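Long-range contacts in CELL division control protein 6 (Pyrobaculum aerophilum, PDB 1FNN), which binds ADP with magnesium as an AAA+ ATPase of the Cdc6/Cdc18 family and is probably involved in regulating DNA replication: residues H289-L294 against Y338-L342; F311-E315 against H332-W336. All coordinates share one frame; numbering follows the deposited sequence.

Interaction 1: H289-L294 against Y338-L342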
loop_
_atom_site.group_PDB
_atom_site.type_symbol
_atom_site.label_atom_id
_atom_site.label_comp_id
_atom_site.label_asym_id
_atom_site.label_seq_id
_atom_site.Cartn_x
_atom_site.Cartn_y
_atom_site.Cartn_z
ATOM N N HIS A 289 -6.069 -17.358 -31.459
ATOM C CA HIS A 289 -5.851 -16.014 -31.940
ATOM C C HIS A 289 -5.583 -15.002 -30.799
ATOM O O HIS A 289 -5.024 -13.973 -31.107
ATOM C CB HIS A 289 -7.017 -15.571 -32.848
ATOM C CG HIS A 289 -6.657 -16.141 -34.207
ATOM N ND1 HIS A 289 -5.922 -15.432 -35.129
ATOM C CD2 HIS A 289 -6.939 -17.350 -34.765
ATOM C CE1 HIS A 289 -5.769 -16.187 -36.210
ATOM N NE2 HIS A 289 -6.372 -17.344 -36.010
ATOM N N GLU A 290 -6.095 -15.211 -29.618
ATOM C CA GLU A 290 -5.774 -14.381 -28.451
ATOM C C GLU A 290 -4.323 -14.609 -28.035
ATOM O O GLU A 290 -3.640 -13.665 -27.636
ATOM C CB GLU A 290 -6.722 -14.680 -27.293
ATOM C CG GLU A 290 -6.499 -13.786 -26.051
ATOM C CD GLU A 290 -7.649 -13.857 -25.069
ATOM O OE1 GLU A 290 -7.501 -13.387 -23.918
ATOM O OE2 GLU A 290 -8.742 -14.383 -25.405
ATOM N N LYS A 291 -3.807 -15.844 -28.096
ATOM C CA LYS A 291 -2.401 -16.145 -27.963
ATOM C C LYS A 291 -1.553 -15.432 -28.999
ATOM O O LYS A 291 -0.536 -14.810 -28.697
ATOM C CB LYS A 291 -2.008 -17.643 -28.069
ATOM C CG LYS A 291 -2.570 -18.483 -26.908
ATOM C CD LYS A 291 -1.930 -19.861 -27.013
ATOM C CE LYS A 291 -2.129 -20.786 -25.857
ATOM N NZ LYS A 291 -3.496 -21.375 -25.812
ATOM N N LEU A 292 -1.942 -15.469 -30.265
ATOM C CA LEU A 292 -1.252 -14.823 -31.350
ATOM C C LEU A 292 -1.276 -13.300 -31.130
ATOM O O LEU A 292 -0.263 -12.648 -31.385
ATOM C CB LEU A 292 -1.940 -15.153 -32.717
ATOM C CG LEU A 292 -1.770 -16.653 -33.140
ATOM C CD1 LEU A 292 -2.670 -16.966 -34.351
ATOM C CD2 LEU A 292 -0.317 -16.941 -33.470
ATOM N N PHE A 293 -2.413 -12.777 -30.721
ATOM C CA PHE A 293 -2.491 -11.338 -30.459
ATOM C C PHE A 293 -1.585 -10.982 -29.230
ATOM O O PHE A 293 -0.905 -9.975 -29.334
ATOM C CB PHE A 293 -3.923 -10.993 -30.098
ATOM C CG PHE A 293 -4.149 -9.491 -30.068
ATOM C CD1 PHE A 293 -3.827 -8.695 -31.133
ATOM C CD2 PHE A 293 -4.693 -8.933 -28.915
ATOM C CE1 PHE A 293 -4.032 -7.320 -31.104
ATOM C CE2 PHE A 293 -4.905 -7.551 -28.870
ATOM C CZ PHE A 293 -4.576 -6.757 -29.958
ATOM N N LEU A 294 -1.562 -11.815 -28.200
ATOM C CA LEU A 294 -0.674 -11.513 -27.069
ATOM C C LEU A 294 0.771 -11.593 -27.514
ATOM O O LEU A 294 1.581 -10.653 -27.300
ATOM C CB LEU A 294 -0.956 -12.471 -25.908
ATOM C CG LEU A 294 -0.004 -12.330 -24.697
ATOM C CD1 LEU A 294 -0.153 -10.928 -24.079
ATOM C CD2 LEU A 294 -0.354 -13.404 -23.675
ATOM N N TYR A 338 -10.386 -9.687 -27.748
ATOM C CA TYR A 338 -9.252 -10.393 -27.140
ATOM C C TYR A 338 -8.536 -9.429 -26.177
ATOM O O TYR A 338 -8.097 -9.894 -25.139
ATOM C CB TYR A 338 -8.247 -10.845 -28.189
ATOM C CG TYR A 338 -8.769 -11.928 -29.150
ATOM C CD1 TYR A 338 -8.302 -11.912 -30.444
ATOM C CD2 TYR A 338 -9.675 -12.889 -28.757
ATOM C CE1 TYR A 338 -8.734 -12.867 -31.370
ATOM C CE2 TYR A 338 -10.117 -13.855 -29.676
ATOM C CZ TYR A 338 -9.642 -13.826 -30.958
ATOM O OH TYR A 338 -10.063 -14.768 -31.890
ATOM N N LEU A 339 -8.345 -8.174 -26.610
ATOM C CA LEU A 339 -7.659 -7.238 -25.691
ATOM C C LEU A 339 -8.421 -7.044 -24.389
ATOM O O LEU A 339 -7.834 -7.035 -23.291
ATOM C CB LEU A 339 -7.469 -5.868 -26.353
ATOM C CG LEU A 339 -6.699 -4.867 -25.446
ATOM C CD1 LEU A 339 -5.313 -5.426 -25.123
ATOM C CD2 LEU A 339 -6.650 -3.564 -26.200
ATOM N N ASN A 340 -9.752 -6.911 -24.491
ATOM C CA ASN A 340 -10.587 -6.863 -23.299
ATOM C C ASN A 340 -10.391 -8.038 -22.363
ATOM O O ASN A 340 -10.395 -7.855 -21.150
ATOM C CB ASN A 340 -12.063 -6.914 -23.722
ATOM C CG ASN A 340 -12.644 -5.552 -23.398
ATOM O OD1 ASN A 340 -12.907 -5.373 -22.206
ATOM N ND2 ASN A 340 -12.770 -4.774 -24.460
ATOM N N ASP A 341 -10.341 -9.255 -22.937
ATOM C CA ASP A 341 -10.133 -10.448 -22.110
ATOM C C ASP A 341 -8.755 -10.462 -21.469
ATOM O O ASP A 341 -8.560 -10.786 -20.280
ATOM C CB ASP A 341 -10.369 -11.711 -22.992
ATOM C CG ASP A 341 -10.255 -12.982 -22.204
ATOM O OD1 ASP A 341 -11.067 -13.273 -21.299
ATOM O OD2 ASP A 341 -9.333 -13.798 -22.431
ATOM N N LEU A 342 -7.712 -10.127 -22.225
ATOM C CA LEU A 342 -6.343 -10.110 -21.648
ATOM C C LEU A 342 -6.274 -9.055 -20.536
ATOM O O LEU A 342 -5.701 -9.325 -19.470
ATOM C CB LEU A 342 -5.346 -9.765 -22.761
ATOM C CG LEU A 342 -5.138 -10.812 -23.865
ATOM C CD1 LEU A 342 -4.314 -10.176 -25.004
ATOM C CD2 LEU A 342 -4.424 -12.078 -23.336
#
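One face of the Tyr338 ring lies on the backbone and side chains of His289 and Glu290. Glu290 N sits 3.9 Å above the centre of the ring. Beside it Glu290 CB makes a CH-pi contact, 4.1 Å from the centroid of the Tyr338 ring and 27° off its normal. A tyrosine fits here because its flat ring can lie directly on a helix backbone; with CG beside its own backbone N (chi1 -67°), it carries Tyr338 OH to within 3.3 Å of His289 CB. The imidazole of His289 turns away from this partner and bonds to Tyr318 and Glu327, while Leu292 CD1 of its own helix lies over one of its faces. Phe293 receives Leu339 CB at its edge, where Phe293 CE2 stands 4.0 Å away. Its CD2 also reaches Tyr338 CB and Leu342 CD1, an apolar meeting suited to the buried seam between helices 288-304 and 332-344 of the C-terminal winged helix domain. The two segments cross at -78°, their axes 10.1 Å apart at closest approach. Leu342 extends the seam with both methyl groups: CD1 packs on Leu294 CB at 4.2 Å, and CD2 lies 3.8 Å from Glu290 CG. Extended torsions send Glu290 past Leu342 in the opposite direction, so a long glutamate can pack its methylenes on the leucine. Its carboxylate is modelled too close to that of Asp341 for their detailed geometry to be trusted.

Interaction 2: F311-E315 against H332-W336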
loop_
_atom_site.group_PDB
_atom_site.type_symbol
_atom_site.label_atom_id
_atom_site.label_comp_id
_atom_site.label_asym_id
_atom_site.label_seq_id
_atom_site.Cartn_x
_atom_site.Cartn_y
_atom_site.Cartn_z
ATOM N N PHE A 311 -2.963 0.201 -29.844
ATOM C CA PHE A 311 -3.756 -0.905 -30.370
ATOM C C PHE A 311 -3.443 -1.098 -31.855
ATOM O O PHE A 311 -3.246 -2.237 -32.300
ATOM C CB PHE A 311 -5.250 -0.714 -30.107
ATOM C CG PHE A 311 -6.100 -1.863 -30.642
ATOM C CD1 PHE A 311 -6.547 -2.850 -29.792
ATOM C CD2 PHE A 311 -6.432 -1.942 -31.974
ATOM C CE1 PHE A 311 -7.317 -3.900 -30.256
ATOM C CE2 PHE A 311 -7.201 -2.987 -32.456
ATOM C CZ PHE A 311 -7.642 -3.967 -31.588
ATOM N N GLY A 312 -3.267 -0.021 -32.620
ATOM C CA GLY A 312 -2.913 -0.122 -34.032
ATOM C C GLY A 312 -1.582 -0.807 -34.266
ATOM O O GLY A 312 -1.341 -1.615 -35.188
ATOM N N ASP A 313 -0.593 -0.484 -33.401
ATOM C CA ASP A 313 0.688 -1.154 -33.441
ATOM C C ASP A 313 0.503 -2.666 -33.270
ATOM O O ASP A 313 1.174 -3.465 -33.938
ATOM C CB ASP A 313 1.617 -0.670 -32.310
ATOM C CG ASP A 313 3.045 -1.153 -32.399
ATOM O OD1 ASP A 313 3.370 -2.143 -33.102
ATOM O OD2 ASP A 313 3.921 -0.527 -31.736
ATOM N N ALA A 314 -0.201 -3.050 -32.210
ATOM C CA ALA A 314 -0.395 -4.473 -31.920
ATOM C C ALA A 314 -1.082 -5.193 -33.122
ATOM O O ALA A 314 -0.839 -6.372 -33.359
ATOM C CB ALA A 314 -1.289 -4.510 -30.682
ATOM N N GLU A 315 -2.069 -4.564 -33.707
ATOM C CA GLU A 315 -2.816 -5.138 -34.843
ATOM C C GLU A 315 -1.942 -5.269 -36.082
ATOM O O GLU A 315 -1.800 -6.396 -36.601
ATOM C CB GLU A 315 -4.090 -4.354 -35.166
ATOM C CG GLU A 315 -4.774 -4.953 -36.412
ATOM C CD GLU A 315 -6.197 -4.477 -36.595
ATOM O OE1 GLU A 315 -6.515 -3.398 -36.073
ATOM O OE2 GLU A 315 -7.018 -5.166 -37.254
ATOM N N HIS A 332 -10.506 -6.573 -36.790
ATOM C CA HIS A 332 -10.367 -5.560 -35.762
ATOM C C HIS A 332 -11.270 -5.729 -34.565
ATOM O O HIS A 332 -10.775 -5.677 -33.434
ATOM C CB HIS A 332 -10.567 -4.185 -36.427
ATOM C CG HIS A 332 -10.345 -3.011 -35.530
ATOM N ND1 HIS A 332 -9.126 -2.362 -35.426
ATOM C CD2 HIS A 332 -11.194 -2.364 -34.692
ATOM C CE1 HIS A 332 -9.246 -1.365 -34.556
ATOM N NE2 HIS A 332 -10.485 -1.343 -34.098
ATOM N N SER A 333 -12.583 -5.919 -34.709
ATOM C CA SER A 333 -13.489 -6.034 -33.568
ATOM C C SER A 333 -13.237 -7.275 -32.745
ATOM O O SER A 333 -13.363 -7.329 -31.504
ATOM C CB SER A 333 -14.953 -6.060 -34.076
ATOM O OG SER A 333 -15.083 -7.195 -34.926
ATOM N N GLN A 334 -12.793 -8.344 -33.441
ATOM C CA GLN A 334 -12.388 -9.535 -32.711
ATOM C C GLN A 334 -11.120 -9.223 -31.883
ATOM O O GLN A 334 -10.974 -9.693 -30.735
ATOM C CB GLN A 334 -12.079 -10.645 -33.734
ATOM C CG GLN A 334 -13.360 -11.219 -34.338
ATOM C CD GLN A 334 -13.169 -12.668 -34.784
ATOM O OE1 GLN A 334 -12.723 -13.538 -34.025
ATOM N NE2 GLN A 334 -13.508 -12.914 -36.021
ATOM N N LEU A 335 -10.183 -8.461 -32.439
ATOM C CA LEU A 335 -8.947 -8.208 -31.642
ATOM C C LEU A 335 -9.248 -7.446 -30.354
ATOM O O LEU A 335 -8.631 -7.522 -29.287
ATOM C CB LEU A 335 -7.931 -7.507 -32.535
ATOM C CG LEU A 335 -7.533 -8.297 -33.810
ATOM C CD1 LEU A 335 -6.431 -7.605 -34.576
ATOM C CD2 LEU A 335 -7.146 -9.702 -33.397
ATOM N N TRP A 336 -10.179 -6.514 -30.495
ATOM C CA TRP A 336 -10.734 -5.714 -29.416
ATOM C C TRP A 336 -11.292 -6.525 -28.291
ATOM O O TRP A 336 -10.983 -6.275 -27.104
ATOM C CB TRP A 336 -11.728 -4.739 -30.090
ATOM C CG TRP A 336 -11.619 -3.488 -29.276
ATOM C CD1 TRP A 336 -10.613 -2.568 -29.309
ATOM C CD2 TRP A 336 -12.567 -3.054 -28.301
ATOM N NE1 TRP A 336 -10.875 -1.567 -28.405
ATOM C CE2 TRP A 336 -12.071 -1.844 -27.775
ATOM C CE3 TRP A 336 -13.775 -3.568 -27.830
ATOM C CZ2 TRP A 336 -12.751 -1.133 -26.790
ATOM C CZ3 TRP A 336 -14.449 -2.863 -26.855
ATOM C CH2 TRP A 336 -13.931 -1.659 -26.348
#
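Three aromatic rings cluster where Phe311, at the start of helix 311-324, meets the first turn of helix 332-344 in the C-terminal winged helix domain. The Phe311 ring turns its edge toward the face of His332 in an offset edge-to-face pair, centroids 5.0 Å apart and planes at 66°; the nearest atoms, Phe311 CE2 and His332 CE1, are 3.4 Å apart. Trp336, one helical turn further on, meets the same phenyl ring obliquely, its CD1 3.7 Å from Phe311 CE1. With CG anti to the backbone N (chi1 -180°), the Phe311 ring points toward helix 332-344, and a large aromatic suits the place because its rim meets His332, Leu335 and Trp336 at once. Apolar contacts continue the interface: Phe311 CZ rests 3.7 Å from Leu335 CB, and the leucine's CD1 methyl lies 3.6 Å from Glu315 CG. Leu335 also touches Phe293 of helix 288-304. One polar bond joins the segments. His332 ND1 donates to the syn lone pair of Glu315 OE1 at 2.9 Å, with an angle of 153° at the hydrogen, the oxygen tilted from the imidazole plane. Were Glu315 replaced by alanine, His332 ND1 would probably lose this acceptor and Leu335 CD1 its methylene neighbour. The bond requires ND1 to carry a proton, and a neighbouring carboxylate is likely to stabilise a positive charge on the imidazole, so the strength of this partly buried contact may vary with pH.

In the fold
The centres of the two interactions lie about 9 Å apart within the C-terminal winged helix domain, and both draw on helix 332-344: its first turn meets helix 311-324 in interaction 2, and later turns meet helix 288-304 in interaction 1. Along the chain, interaction 2 is nested inside the loop closed by interaction 1. They touch directly, since Phe293 packs against Phe311 and Ala314, and Leu339 CD2 comes within 3.7 Å of Phe311 CD1. A shared hydrophobic centre therefore joins three helices of the winged helix domain, a member of the helix-turn-helix group of folds. Such domains commonly bind DNA, so this one probably serves the protein's role in replication.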